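Local coordinates for uncharacterized protein (Azotobacter vinelandii, PDB 6RK0) that binds FAD and heme b as a flavocytochrome and probably acts as a low-potential terminal oxidase associated with the iron-only nitrogenase, at residues P15-Y24 and I166-R174; Q86-G97 and C109-A120. All blocks are in the same frame, centred on the assembly; numbering follows the deposited sequence. Where two conformers were deposited one is given.

How the contacts relate
Contact 1 and contact 2 hold the same FAD from different sides, and their centres lie about 10 Å apart. Strands 169-174 and 108-118 are neighbours in one antiparallel sheet, so the two contacts share an edge: Ser170 O lies 2.9 Å from Met115 N, a probable hydrogen bond. Near the other end of strand 169-174, Arg174 NH1 lies 2.8 Å from Asn110 OD1, also probably bonded. Contact 1 supplies the N-terminal loop that covers the ribose and pyrophosphate. Contact 2 supplies the floor under the adenine and part of the flavin surroundings. Both reach the second subunit, whose Pro59, Phe61, His72 and Arg78 complete the hydrogen bonding of the cofactor.

Contact 1: residues P15-Y24 and I166-R174; sequences PSDRTHVKRY and IAEASCKVR. With FAD (flavin-adenine dinucleotide), chain G.
Arg18 and Glu168 cross at about a right angle and meet side-on. Arg18 NE bonds to Glu168 OE2 at 2.8 Å, and Arg18 NH2 bonds to Glu168 OE1 at 2.8 Å with an almost straight N-H...O angle of 176°. Both oxygens are met on the syn side, from somewhat out of the carboxylate plane. The guanidinium and carboxylate planes are 26° apart, so the pair is nearly but not fully flat. Glu168 reaches across because its chain is extended, with CG anti to the backbone N. The anti lone pair of Glu168 OE2 takes a further bond from Ser16 OG, at 2.7 Å. Two donors therefore fix this oxygen. Arg18 NH1 turns to a second carboxylate, that of Asp87.

Beside this bridge, Thr19 CG2 rests on Glu168 CG. Pro15 CG and CD pack against Ala169 O. Farther along, Val21 CG1 packs on Lys172 CD, and Val21 CG2 lies against the adenosine ribose of FAD.

Ser170 OG stands between the ribose and the adenine. It donates to FAD N3A at 2.8 Å and accepts from FAD O2B at 2.8 Å. Arg18 O accepts from FAD O3B. Lys172 lays CD over the adenine; the bend at chi3 (72°) then turns CE and NZ toward FAD O3', 2.9 Å from NZ. The same NZ bonds to a heme propionate and to a water that also meets Arg23 O and FAD O1A. Lys22 N and Arg23 N both donate to FAD O1A, Lys22 N at 2.8 Å. Arg23 NE bonds to another heme carboxylate oxygen. Here a loop clamped onto a strand forms the part of the FAD pocket that holds the adenosine and pyrophosphate, where it borders the heme b site.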
loop_
_atom_site.group_PDB
_atom_site.type_symbol
_atom_site.label_atom_id
_atom_site.label_comp_id
_atom_site.label_asym_id
_atom_site.label_seq_id
_atom_site.Cartn_x
_atom_site.Cartn_y
_atom_site.Cartn_z
ATOM N N PRO A 15 16.544 12.552 10.797
ATOM C CA PRO A 15 16.100 13.743 11.553
ATOM C C PRO A 15 15.806 13.477 13.013
ATOM O O PRO A 15 15.727 14.439 13.789
ATOM C CB PRO A 15 14.852 14.226 10.791
ATOM C CG PRO A 15 14.364 13.023 10.103
ATOM C CD PRO A 15 15.588 12.174 9.742
ATOM N N SER A 16 15.686 12.210 13.410
ATOM C CA SER A 16 15.426 11.854 14.800
ATOM C C SER A 16 15.919 10.435 15.036
ATOM O O SER A 16 16.061 9.660 14.088
ATOM C CB SER A 16 13.950 11.964 15.141
ATOM O OG SER A 16 13.238 11.003 14.387
ATOM N N ASP A 17 16.094 10.059 16.314
ATOM C CA ASP A 17 16.446 8.668 16.602
ATOM C C ASP A 17 15.387 7.717 16.068
ATOM O O ASP A 17 15.726 6.658 15.523
ATOM C CB ASP A 17 16.609 8.440 18.116
ATOM C CG ASP A 17 17.832 9.083 18.685
ATOM O OD1 ASP A 17 18.718 9.550 17.926
ATOM O OD2 ASP A 17 17.909 9.130 19.918
ATOM N N ARG A 18 14.107 8.072 16.188
ATOM C CA ARG A 18 13.080 7.109 15.818
ATOM C C ARG A 18 12.896 6.972 14.311
ATOM O O ARG A 18 12.219 6.025 13.893
ATOM C CB ARG A 18 11.767 7.390 16.539
ATOM C CG ARG A 18 11.109 8.634 16.116
ATOM C CD ARG A 18 9.775 8.794 16.828
ATOM N NE ARG A 18 9.126 10.007 16.391
ATOM C CZ ARG A 18 7.996 10.473 16.926
ATOM N NH1 ARG A 18 7.315 9.814 17.862
ATOM N NH2 ARG A 18 7.528 11.637 16.494
ATOM N N THR A 19 13.539 7.826 13.513
ATOM C CA THR A 19 13.557 7.686 12.062
ATOM C C THR A 19 14.875 7.184 11.525
ATOM O O THR A 19 15.066 7.164 10.312
ATOM C CB THR A 19 13.144 8.977 11.347
ATOM O OG1 THR A 19 13.943 10.076 11.795
ATOM C CG2 THR A 19 11.646 9.269 11.517
ATOM N N HIS A 20 15.768 6.708 12.392
ATOM C CA HIS A 20 17.073 6.228 11.935
ATOM C C HIS A 20 16.961 4.813 11.370
ATOM O O HIS A 20 16.687 3.866 12.121
ATOM C CB HIS A 20 18.074 6.287 13.085
ATOM C CG HIS A 20 19.397 5.680 12.741
ATOM N ND1 HIS A 20 20.262 6.226 11.820
ATOM C CD2 HIS A 20 19.958 4.512 13.136
ATOM C CE1 HIS A 20 21.344 5.469 11.732
ATOM N NE2 HIS A 20 21.168 4.410 12.498
ATOM N N VAL A 21 17.173 4.669 10.058
ATOM C CA VAL A 21 17.133 3.364 9.402
ATOM C C VAL A 21 18.331 2.557 9.888
ATOM O O VAL A 21 19.495 2.967 9.729
ATOM C CB VAL A 21 17.174 3.549 7.873
ATOM C CG1 VAL A 21 17.251 2.206 7.161
ATOM C CG2 VAL A 21 15.976 4.320 7.375
ATOM N N LYS A 22 18.066 1.354 10.397
ATOM C CA LYS A 22 19.096 0.435 10.884
ATOM C C LYS A 22 19.337 -0.664 9.859
ATOM O O LYS A 22 20.456 -0.826 9.360
ATOM C CB LYS A 22 18.693 -0.160 12.253
ATOM C CG LYS A 22 19.604 -1.285 12.773
ATOM C CD LYS A 22 19.006 -1.990 14.001
ATOM C CE LYS A 22 19.824 -3.202 14.387
ATOM N NZ LYS A 22 19.243 -3.926 15.569
ATOM N N ARG A 23 18.310 -1.450 9.554
ATOM C CA ARG A 23 18.513 -2.560 8.633
ATOM C C ARG A 23 18.662 -2.048 7.207
ATOM O O ARG A 23 17.939 -1.137 6.772
ATOM C CB ARG A 23 17.355 -3.545 8.743
ATOM C CG ARG A 23 17.166 -4.034 10.186
ATOM C CD ARG A 23 16.784 -5.513 10.320
ATOM N NE ARG A 23 17.870 -6.406 9.909
ATOM C CZ ARG A 23 18.836 -6.883 10.699
ATOM N NH1 ARG A 23 19.766 -7.627 10.141
ATOM N NH2 ARG A 23 18.919 -6.567 12.005
ATOM N N TYR A 24 19.597 -2.626 6.457
ATOM C CA TYR A 24 19.798 -2.200 5.076
ATOM C C TYR A 24 19.953 -0.671 5.004
ATOM O O TYR A 24 19.437 0.010 4.105
ATOM C CB TYR A 24 18.725 -2.746 4.132
ATOM C CG TYR A 24 19.019 -4.146 3.623
ATOM C CD1 TYR A 24 19.333 -5.213 4.492
ATOM C CD2 TYR A 24 19.029 -4.396 2.277
ATOM C CE1 TYR A 24 19.655 -6.449 4.006
ATOM C CE2 TYR A 24 19.345 -5.640 1.778
ATOM C CZ TYR A 24 19.662 -6.658 2.645
ATOM O OH TYR A 24 19.998 -7.911 2.177
ATOM N N ILE A 166 6.190 16.939 6.840
ATOM C CA ILE A 166 7.071 15.980 6.191
ATOM C C ILE A 166 8.454 15.962 6.796
ATOM O O ILE A 166 9.319 15.223 6.313
ATOM C CB ILE A 166 7.128 16.165 4.657
ATOM C CG1 ILE A 166 7.919 17.426 4.280
ATOM C CG2 ILE A 166 5.755 16.157 4.059
ATOM C CD1 ILE A 166 8.089 17.614 2.776
ATOM N N ALA A 167 8.722 16.762 7.840
ATOM C CA ALA A 167 10.096 16.934 8.294
ATOM C C ALA A 167 10.671 15.682 8.950
ATOM O O ALA A 167 11.859 15.395 8.781
ATOM C CB ALA A 167 10.153 18.094 9.269
ATOM N N GLU A 168 9.881 14.957 9.742
ATOM C CA GLU A 168 10.414 13.808 10.478
ATOM C C GLU A 168 10.177 12.566 9.618
ATOM O O GLU A 168 9.248 11.802 9.831
ATOM C CB GLU A 168 9.796 13.686 11.866
ATOM C CG GLU A 168 10.615 12.751 12.727
ATOM C CD GLU A 168 10.055 12.465 14.095
ATOM O OE1 GLU A 168 8.974 12.968 14.464
ATOM O OE2 GLU A 168 10.695 11.669 14.817
ATOM N N ALA A 169 11.029 12.426 8.613
ATOM C CA ALA A 169 10.821 11.441 7.542
ATOM C C ALA A 169 12.055 10.582 7.325
ATOM O O ALA A 169 13.191 11.070 7.318
ATOM C CB ALA A 169 10.551 12.169 6.206
ATOM N N SER A 170 11.806 9.304 7.054
ATOM C CA SER A 170 12.834 8.391 6.570
ATOM C C SER A 170 12.365 7.795 5.255
ATOM O O SER A 170 11.182 7.440 5.107
ATOM C CB SER A 170 13.118 7.284 7.573
ATOM O OG SER A 170 11.941 6.592 7.928
ATOM N N CYS A 171 13.299 7.638 4.315
ATOM C CA CYS A 171 13.023 6.904 3.095
ATOM C C CYS A 171 13.944 5.708 2.958
ATOM O O CYS A 171 15.091 5.737 3.442
ATOM C CB CYS A 171 13.204 7.738 1.834
ATOM S SG CYS A 171 12.486 9.369 1.871
ATOM N N LYS A 172 13.483 4.683 2.239
ATOM C CA LYS A 172 14.337 3.638 1.724
ATOM C C LYS A 172 14.000 3.476 0.260
ATOM O O LYS A 172 12.821 3.514 -0.120
ATOM C CB LYS A 172 14.193 2.277 2.468
ATOM C CG LYS A 172 14.743 2.304 3.885
ATOM C CD LYS A 172 14.457 1.037 4.652
ATOM C CE LYS A 172 15.254 -0.220 4.231
ATOM N NZ LYS A 172 14.849 -1.398 5.060
ATOM N N VAL A 173 15.033 3.289 -0.566
ATOM C CA VAL A 173 14.878 3.116 -2.007
ATOM C C VAL A 173 15.803 2.012 -2.457
ATOM O O VAL A 173 16.993 2.031 -2.114
ATOM C CB VAL A 173 15.213 4.424 -2.770
ATOM C CG1 VAL A 173 15.160 4.192 -4.278
ATOM C CG2 VAL A 173 14.272 5.547 -2.341
ATOM N N ARG A 174 15.277 1.089 -3.263
ATOM C CA ARG A 174 16.106 0.112 -3.956
ATOM C C ARG A 174 15.797 0.182 -5.435
ATOM O O ARG A 174 14.618 0.194 -5.823
ATOM C CB ARG A 174 15.902 -1.319 -3.460
ATOM C CG ARG A 174 17.018 -2.250 -3.956
ATOM C CD ARG A 174 16.583 -3.715 -3.929
ATOM N NE ARG A 174 17.706 -4.626 -4.140
ATOM C CZ ARG A 174 18.272 -4.899 -5.317
ATOM N NH1 ARG A 174 17.766 -4.455 -6.460
ATOM N NH2 ARG A 174 19.360 -5.689 -5.323
HETATM P PA FAD G . 14.528 -0.572 11.291
HETATM O O1A FAD G . 15.728 -0.231 10.488
HETATM O O2A FAD G . 14.737 -1.201 12.630
HETATM O O5B FAD G . 13.596 0.707 11.429
HETATM C C5B FAD G . 14.136 1.914 12.010
HETATM C C4B FAD G . 13.556 3.108 11.299
HETATM O O4B FAD G . 13.892 3.033 9.897
HETATM C C3B FAD G . 12.039 3.204 11.295
HETATM O O3B FAD G . 11.525 3.679 12.522
HETATM C C2B FAD G . 11.785 4.099 10.086
HETATM O O2B FAD G . 11.941 5.444 10.466
HETATM C C1B FAD G . 12.887 3.659 9.121
HETATM N N9A FAD G . 12.419 2.689 8.131
HETATM C C8A FAD G . 12.354 1.329 8.242
HETATM N N7A FAD G . 11.819 0.750 7.198
HETATM C C5A FAD G . 11.497 1.794 6.352
HETATM C C6A FAD G . 10.892 1.834 5.073
HETATM N N6A FAD G . 10.451 0.749 4.408
HETATM N N1A FAD G . 10.701 3.051 4.513
HETATM C C2A FAD G . 11.109 4.136 5.176
HETATM N N3A FAD G . 11.682 4.231 6.377
HETATM C C4A FAD G . 11.864 2.997 6.911
HETATM N N1 FAD G . 11.030 -6.164 4.618
HETATM C C2 FAD G . 11.067 -7.487 4.964
HETATM O O2 FAD G . 11.680 -7.879 5.968
HETATM N N3 FAD G . 10.385 -8.417 4.211
HETATM C C4 FAD G . 9.647 -8.137 3.103
HETATM O O4 FAD G . 9.009 -9.010 2.514
HETATM C C4X FAD G . 9.664 -6.743 2.717
HETATM N N5 FAD G . 8.991 -6.378 1.609
HETATM C C5X FAD G . 8.944 -5.017 1.296
HETATM C C6 FAD G . 8.189 -4.602 0.184
HETATM C C7 FAD G . 8.086 -3.253 -0.150
HETATM C C7M FAD G . 7.285 -2.832 -1.364
HETATM C C8 FAD G . 8.743 -2.296 0.655
HETATM C C8M FAD G . 8.595 -0.836 0.390
HETATM C C9 FAD G . 9.519 -2.716 1.732
HETATM C C9A FAD G . 9.609 -4.051 2.077
HETATM N N10 FAD G . 10.392 -4.503 3.165
HETATM C C10 FAD G . 10.364 -5.831 3.549
HETATM C "C1'" FAD G . 11.153 -3.573 4.016
HETATM C "C2'" FAD G . 10.386 -3.186 5.268
HETATM O "O2'" FAD G . 9.459 -2.160 4.957
HETATM C "C3'" FAD G . 11.344 -2.692 6.349
HETATM O "O3'" FAD G . 12.099 -1.597 5.848
HETATM C "C4'" FAD G . 12.294 -3.774 6.847
HETATM O "O4'" FAD G . 11.549 -4.942 7.191
HETATM C "C5'" FAD G . 13.042 -3.316 8.072
HETATM O "O5'" FAD G . 12.103 -2.880 9.079
HETATM P P FAD G . 12.546 -2.642 10.573
HETATM O O1P FAD G . 13.248 -3.846 11.144
HETATM O O2P FAD G . 11.332 -2.103 11.315
HETATM O O3P FAD G . 13.590 -1.452 10.365
HETATM O O HOH W 1 15.451 -0.634 7.687
#

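Contact 2: residues Q86-G97 and C109-A120; sequences QDICLTVSLLDG and CNFRSVMLLGRA. With FAD (flavin-adenine dinucleotide), chain G.
Leu94 CD1 sits over the centre of one face of the Arg112 guanidinium, 3.5 Å above its plane. Asp96 takes the edge. Arg112 NH2 bonds to Asp96 OD1 at 2.9 Å, nearly straight at 175°, and Arg112 NE bonds to Asp96 OD2. The two planes are 38° apart. Arg112 NH2 also meets the C-terminal carboxylate of Gly225. At the other end of the strands, the backbone N of Gln86 lies over one face of the Arg119 guanidinium. Asp87 OD1 lies at its edge and takes both Arg119 NE, at 2.9 Å, and Arg119 NH2. Here the planes are steeply turned, 71° apart. The Arg119 chain, bent at chi2 and chi3, folds the group back to this carboxylate. The Phe111 ring has FAD C8 over one face, 4.0 Å above the plane and offset toward the rim; Cys109 C lies at the ring edge, in its plane.

Strands 88-100 and 108-118 form a beta hairpin within the antiparallel sheet of a pyridoxamine 5'-phosphate oxidase-like domain, consistent with the FMN-binding split barrel of that family. Paired backbone bonds run from Ile88 with Gly118 to Leu94 with Arg112. The ladder then slips by one residue: Asp96 and Gly97 both face Asn110, a classic beta bulge.

On the face of Cys89, Thr91 and Ser93 the sheet meets the cofactor and the second subunit. Ser113 OG bonds to FAD N1A at 2.8 Å. Met115 is extended beyond CG, which lays CE against the adenine, 3.5 Å from FAD C5A. Thr91 lies alongside Met115, and its OG1 bonds to Val57 O of the second subunit. Cys89 SG packs on Leu117 CD2. On the other face, Leu90 CD2 and Leu116 CD1 lie 4.2 Å apart.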
loop_
_atom_site.group_PDB
_atom_site.type_symbol
_atom_site.label_atom_id
_atom_site.label_comp_id
_atom_site.label_asym_id
_atom_site.label_seq_id
_atom_site.Cartn_x
_atom_site.Cartn_y
_atom_site.Cartn_z
ATOM N N GLN A 86 -2.025 11.471 19.730
ATOM C CA GLN A 86 -0.948 10.490 19.611
ATOM C C GLN A 86 -0.114 10.798 18.380
ATOM O O GLN A 86 -0.627 11.290 17.376
ATOM C CB GLN A 86 -1.493 9.061 19.516
ATOM C CG GLN A 86 -2.268 8.808 18.242
ATOM C CD GLN A 86 -2.801 7.395 18.203
ATOM O OE1 GLN A 86 -2.083 6.454 17.794
ATOM N NE2 GLN A 86 -4.015 7.193 18.694
ATOM N N ASP A 87 1.160 10.441 18.453
ATOM C CA ASP A 87 2.020 10.474 17.289
ATOM C C ASP A 87 1.689 9.268 16.401
ATOM O O ASP A 87 1.543 8.143 16.887
ATOM C CB ASP A 87 3.498 10.408 17.682
ATOM C CG ASP A 87 4.045 11.694 18.283
ATOM O OD1 ASP A 87 3.266 12.641 18.554
ATOM O OD2 ASP A 87 5.279 11.757 18.512
ATOM N N ILE A 88 1.571 9.525 15.105
ATOM C CA ILE A 88 1.231 8.517 14.104
ATOM C C ILE A 88 2.400 8.261 13.165
ATOM O O ILE A 88 3.423 8.953 13.171
ATOM C CB ILE A 88 -0.045 8.899 13.339
ATOM C CG1 ILE A 88 0.151 10.208 12.564
ATOM C CG2 ILE A 88 -1.254 8.908 14.272
ATOM C CD1 ILE A 88 -0.927 10.507 11.543
ATOM N N CYS A 89 2.204 7.248 12.318
ATOM C CA CYS A 89 3.105 6.956 11.207
ATOM C C CYS A 89 2.264 6.991 9.943
ATOM O O CYS A 89 1.267 6.286 9.851
ATOM C CB CYS A 89 3.709 5.572 11.377
ATOM S SG CYS A 89 4.802 5.018 10.022
ATOM N N LEU A 90 2.702 7.748 8.948
ATOM C CA LEU A 90 2.076 7.758 7.620
ATOM C C LEU A 90 3.116 7.178 6.661
ATOM O O LEU A 90 4.206 7.747 6.489
ATOM C CB LEU A 90 1.634 9.172 7.256
ATOM C CG LEU A 90 0.848 9.310 5.953
ATOM C CD1 LEU A 90 -0.026 10.560 5.997
ATOM C CD2 LEU A 90 1.785 9.348 4.736
ATOM N N THR A 91 2.807 6.020 6.077
ATOM C CA THR A 91 3.713 5.326 5.178
ATOM C C THR A 91 3.205 5.430 3.756
ATOM O O THR A 91 2.012 5.216 3.485
ATOM C CB THR A 91 3.855 3.853 5.607
ATOM O OG1 THR A 91 4.515 3.855 6.874
ATOM C CG2 THR A 91 4.636 3.035 4.583
ATOM N N VAL A 92 4.115 5.696 2.821
ATOM C CA VAL A 92 3.816 5.705 1.403
ATOM C C VAL A 92 4.788 4.756 0.750
ATOM O O VAL A 92 6.006 4.960 0.822
ATOM C CB VAL A 92 3.924 7.121 0.813
ATOM C CG1 VAL A 92 3.698 7.059 -0.688
ATOM C CG2 VAL A 92 2.918 8.055 1.487
ATOM N N SER A 93 4.263 3.721 0.095
ATOM C CA SER A 93 5.091 2.718 -0.569
ATOM C C SER A 93 4.761 2.650 -2.055
ATOM O O SER A 93 3.602 2.751 -2.465
ATOM C CB SER A 93 4.961 1.333 0.039
ATOM O OG SER A 93 3.658 0.907 0.056
ATOM N N LEU A 94 5.787 2.368 -2.856
ATOM C CA LEU A 94 5.667 2.020 -4.270
ATOM C C LEU A 94 6.502 0.792 -4.540
ATOM O O LEU A 94 7.724 0.793 -4.321
ATOM C CB LEU A 94 6.050 3.159 -5.204
ATOM C CG LEU A 94 5.045 4.303 -5.258
ATOM C CD1 LEU A 94 5.644 5.512 -5.939
ATOM C CD2 LEU A 94 3.740 3.872 -5.929
ATOM N N LEU A 95 5.861 -0.251 -5.059
ATOM C CA LEU A 95 6.530 -1.479 -5.495
ATOM C C LEU A 95 6.951 -1.314 -6.949
ATOM O O LEU A 95 6.108 -1.082 -7.823
ATOM C CB LEU A 95 5.580 -2.658 -5.306
ATOM C CG LEU A 95 6.068 -3.986 -5.848
ATOM C CD1 LEU A 95 7.410 -4.428 -5.207
ATOM C CD2 LEU A 95 4.987 -5.046 -5.619
ATOM N N ASP A 96 8.260 -1.441 -7.223
ATOM C CA ASP A 96 8.821 -1.144 -8.533
ATOM C C ASP A 96 9.365 -2.365 -9.281
ATOM O O ASP A 96 9.659 -2.258 -10.466
ATOM C CB ASP A 96 9.918 -0.083 -8.440
ATOM C CG ASP A 96 9.420 1.246 -7.861
ATOM O OD1 ASP A 96 8.253 1.620 -8.184
ATOM O OD2 ASP A 96 10.176 1.927 -7.125
ATOM N N GLY A 97 9.528 -3.519 -8.624
ATOM C CA GLY A 97 9.979 -4.698 -9.342
ATOM C C GLY A 97 10.212 -5.842 -8.389
ATOM O O GLY A 97 10.420 -5.636 -7.197
ATOM N N CYS A 109 13.006 -6.811 -3.685
ATOM C CA CYS A 109 12.158 -6.038 -4.574
ATOM C C CYS A 109 12.754 -4.652 -4.714
ATOM O O CYS A 109 13.418 -4.147 -3.809
ATOM C CB CYS A 109 10.695 -5.955 -4.126
ATOM S SG CYS A 109 10.403 -4.853 -2.718
ATOM N N ASN A 110 12.533 -4.062 -5.877
ATOM C CA ASN A 110 12.833 -2.646 -6.065
ATOM C C ASN A 110 11.616 -1.871 -5.594
ATOM O O ASN A 110 10.469 -2.306 -5.766
ATOM C CB ASN A 110 13.205 -2.349 -7.504
ATOM C CG ASN A 110 14.609 -2.845 -7.814
ATOM O OD1 ASN A 110 15.464 -2.865 -6.900
ATOM N ND2 ASN A 110 14.863 -3.233 -9.046
ATOM N N PHE A 111 11.856 -0.726 -4.975
ATOM C CA PHE A 111 10.777 -0.009 -4.305
ATOM C C PHE A 111 11.243 1.392 -3.955
ATOM O O PHE A 111 12.453 1.688 -3.910
ATOM C CB PHE A 111 10.336 -0.741 -3.022
ATOM C CG PHE A 111 11.390 -0.828 -1.962
ATOM C CD1 PHE A 111 11.544 0.182 -1.007
ATOM C CD2 PHE A 111 12.262 -1.900 -1.916
ATOM C CE1 PHE A 111 12.541 0.093 -0.033
ATOM C CE2 PHE A 111 13.255 -1.988 -0.915
ATOM C CZ PHE A 111 13.366 -0.988 0.024
ATOM N N ARG A 112 10.260 2.206 -3.599
ATOM C CA ARG A 112 10.460 3.490 -2.924
ATOM C C ARG A 112 9.510 3.532 -1.750
ATOM O O ARG A 112 8.321 3.228 -1.924
ATOM C CB ARG A 112 10.139 4.662 -3.874
ATOM C CG ARG A 112 11.110 4.797 -5.029
ATOM C CD ARG A 112 10.515 5.600 -6.177
ATOM N NE ARG A 112 9.548 4.783 -6.894
ATOM C CZ ARG A 112 8.722 5.273 -7.812
ATOM N NH1 ARG A 112 8.627 6.592 -8.005
ATOM N NH2 ARG A 112 7.971 4.463 -8.529
ATOM N N SER A 113 9.978 3.928 -0.571
ATOM C CA SER A 113 9.064 4.072 0.551
ATOM C C SER A 113 9.498 5.196 1.462
ATOM O O SER A 113 10.705 5.437 1.657
ATOM C CB SER A 113 8.823 2.806 1.332
ATOM O OG SER A 113 9.972 2.318 1.896
ATOM N N VAL A 114 8.507 5.868 2.030
ATOM C CA VAL A 114 8.755 6.929 2.999
ATOM C C VAL A 114 7.819 6.742 4.179
ATOM O O VAL A 114 6.647 6.376 4.005
ATOM C CB VAL A 114 8.656 8.340 2.375
ATOM C CG1 VAL A 114 7.278 8.585 1.769
ATOM C CG2 VAL A 114 9.046 9.440 3.397
ATOM N N MET A 115 8.353 6.981 5.376
ATOM C CA MET A 115 7.573 7.023 6.609
ATOM C C MET A 115 7.701 8.435 7.152
ATOM O O MET A 115 8.814 8.948 7.332
ATOM C CB MET A 115 8.057 6.012 7.644
ATOM C CG MET A 115 7.860 4.576 7.199
ATOM S SD MET A 115 8.467 3.453 8.462
ATOM C CE MET A 115 8.229 1.867 7.650
ATOM N N LEU A 116 6.561 9.041 7.440
ATOM C CA LEU A 116 6.442 10.339 8.103
ATOM C C LEU A 116 5.902 10.125 9.493
ATOM O O LEU A 116 4.864 9.465 9.675
ATOM C CB LEU A 116 5.456 11.247 7.358
ATOM C CG LEU A 116 5.686 11.480 5.887
ATOM C CD1 LEU A 116 4.653 12.421 5.331
ATOM C CD2 LEU A 116 7.100 11.961 5.581
ATOM N N LEU A 117 6.594 10.666 10.494
ATOM C CA LEU A 117 6.197 10.477 11.880
ATOM C C LEU A 117 5.811 11.809 12.511
ATOM O O LEU A 117 6.366 12.862 12.168
ATOM C CB LEU A 117 7.359 9.911 12.703
ATOM C CG LEU A 117 7.875 8.555 12.246
ATOM C CD1 LEU A 117 8.791 7.991 13.267
ATOM C CD2 LEU A 117 6.781 7.545 11.797
ATOM N N GLY A 118 4.911 11.736 13.474
ATOM C CA GLY A 118 4.684 12.882 14.340
ATOM C C GLY A 118 3.227 13.116 14.634
ATOM O O GLY A 118 2.374 12.240 14.509
ATOM N N ARG A 119 2.947 14.339 15.072
ATOM C CA ARG A 119 1.622 14.700 15.547
ATOM C C ARG A 119 0.899 15.438 14.425
ATOM O O ARG A 119 1.276 16.560 14.057
ATOM C CB ARG A 119 1.727 15.565 16.801
ATOM C CG ARG A 119 0.411 15.828 17.501
ATOM C CD ARG A 119 -0.221 14.585 18.077
ATOM N NE ARG A 119 0.654 13.855 18.984
ATOM C CZ ARG A 119 0.538 13.864 20.311
ATOM N NH1 ARG A 119 -0.407 14.591 20.914
ATOM N NH2 ARG A 119 1.384 13.113 21.029
ATOM N N ALA A 120 -0.144 14.811 13.890
ATOM C CA ALA A 120 -0.967 15.434 12.883
ATOM C C ALA A 120 -1.887 16.464 13.535
ATOM O O ALA A 120 -2.108 16.466 14.749
ATOM C CB ALA A 120 -1.776 14.359 12.160
HETATM P PA FAD G . 14.528 -0.572 11.291
HETATM O O1A FAD G . 15.728 -0.231 10.488
HETATM O O2A FAD G . 14.737 -1.201 12.630
HETATM O O5B FAD G . 13.596 0.707 11.429
HETATM C C5B FAD G . 14.136 1.914 12.010
HETATM C C4B FAD G . 13.556 3.108 11.299
HETATM O O4B FAD G . 13.892 3.033 9.897
HETATM C C3B FAD G . 12.039 3.204 11.295
HETATM O O3B FAD G . 11.525 3.679 12.522
HETATM C C2B FAD G . 11.785 4.099 10.086
HETATM O O2B FAD G . 11.941 5.444 10.466
HETATM C C1B FAD G . 12.887 3.659 9.121
HETATM N N9A FAD G . 12.419 2.689 8.131
HETATM C C8A FAD G . 12.354 1.329 8.242
HETATM N N7A FAD G . 11.819 0.750 7.198
HETATM C C5A FAD G . 11.497 1.794 6.352
HETATM C C6A FAD G . 10.892 1.834 5.073
HETATM N N6A FAD G . 10.451 0.749 4.408
HETATM N N1A FAD G . 10.701 3.051 4.513
HETATM C C2A FAD G . 11.109 4.136 5.176
HETATM N N3A FAD G . 11.682 4.231 6.377
HETATM C C4A FAD G . 11.864 2.997 6.911
HETATM N N1 FAD G . 11.030 -6.164 4.618
HETATM C C2 FAD G . 11.067 -7.487 4.964
HETATM O O2 FAD G . 11.680 -7.879 5.968
HETATM N N3 FAD G . 10.385 -8.417 4.211
HETATM C C4 FAD G . 9.647 -8.137 3.103
HETATM O O4 FAD G . 9.009 -9.010 2.514
HETATM C C4X FAD G . 9.664 -6.743 2.717
HETATM N N5 FAD G . 8.991 -6.378 1.609
HETATM C C5X FAD G . 8.944 -5.017 1.296
HETATM C C6 FAD G . 8.189 -4.602 0.184
HETATM C C7 FAD G . 8.086 -3.253 -0.150
HETATM C C7M FAD G . 7.285 -2.832 -1.364
HETATM C C8 FAD G . 8.743 -2.296 0.655
HETATM C C8M FAD G . 8.595 -0.836 0.390
HETATM C C9 FAD G . 9.519 -2.716 1.732
HETATM C C9A FAD G . 9.609 -4.051 2.077
HETATM N N10 FAD G . 10.392 -4.503 3.165
HETATM C C10 FAD G . 10.364 -5.831 3.549
HETATM C "C1'" FAD G . 11.153 -3.573 4.016
HETATM C "C2'" FAD G . 10.386 -3.186 5.268
HETATM O "O2'" FAD G . 9.459 -2.160 4.957
HETATM C "C3'" FAD G . 11.344 -2.692 6.349
HETATM O "O3'" FAD G . 12.099 -1.597 5.848
HETATM C "C4'" FAD G . 12.294 -3.774 6.847
HETATM O "O4'" FAD G . 11.549 -4.942 7.191
HETATM C "C5'" FAD G . 13.042 -3.316 8.072
HETATM O "O5'" FAD G . 12.103 -2.880 9.079
HETATM P P FAD G . 12.546 -2.642 10.573
HETATM O O1P FAD G . 13.248 -3.846 11.144
HETATM O O2P FAD G . 11.332 -2.103 11.315
HETATM O O3P FAD G . 13.590 -1.452 10.365
HETATM O O HOH W 2 -1.292 12.530 15.020
HETATM O O HOH W 3 12.559 -2.342 -10.834
#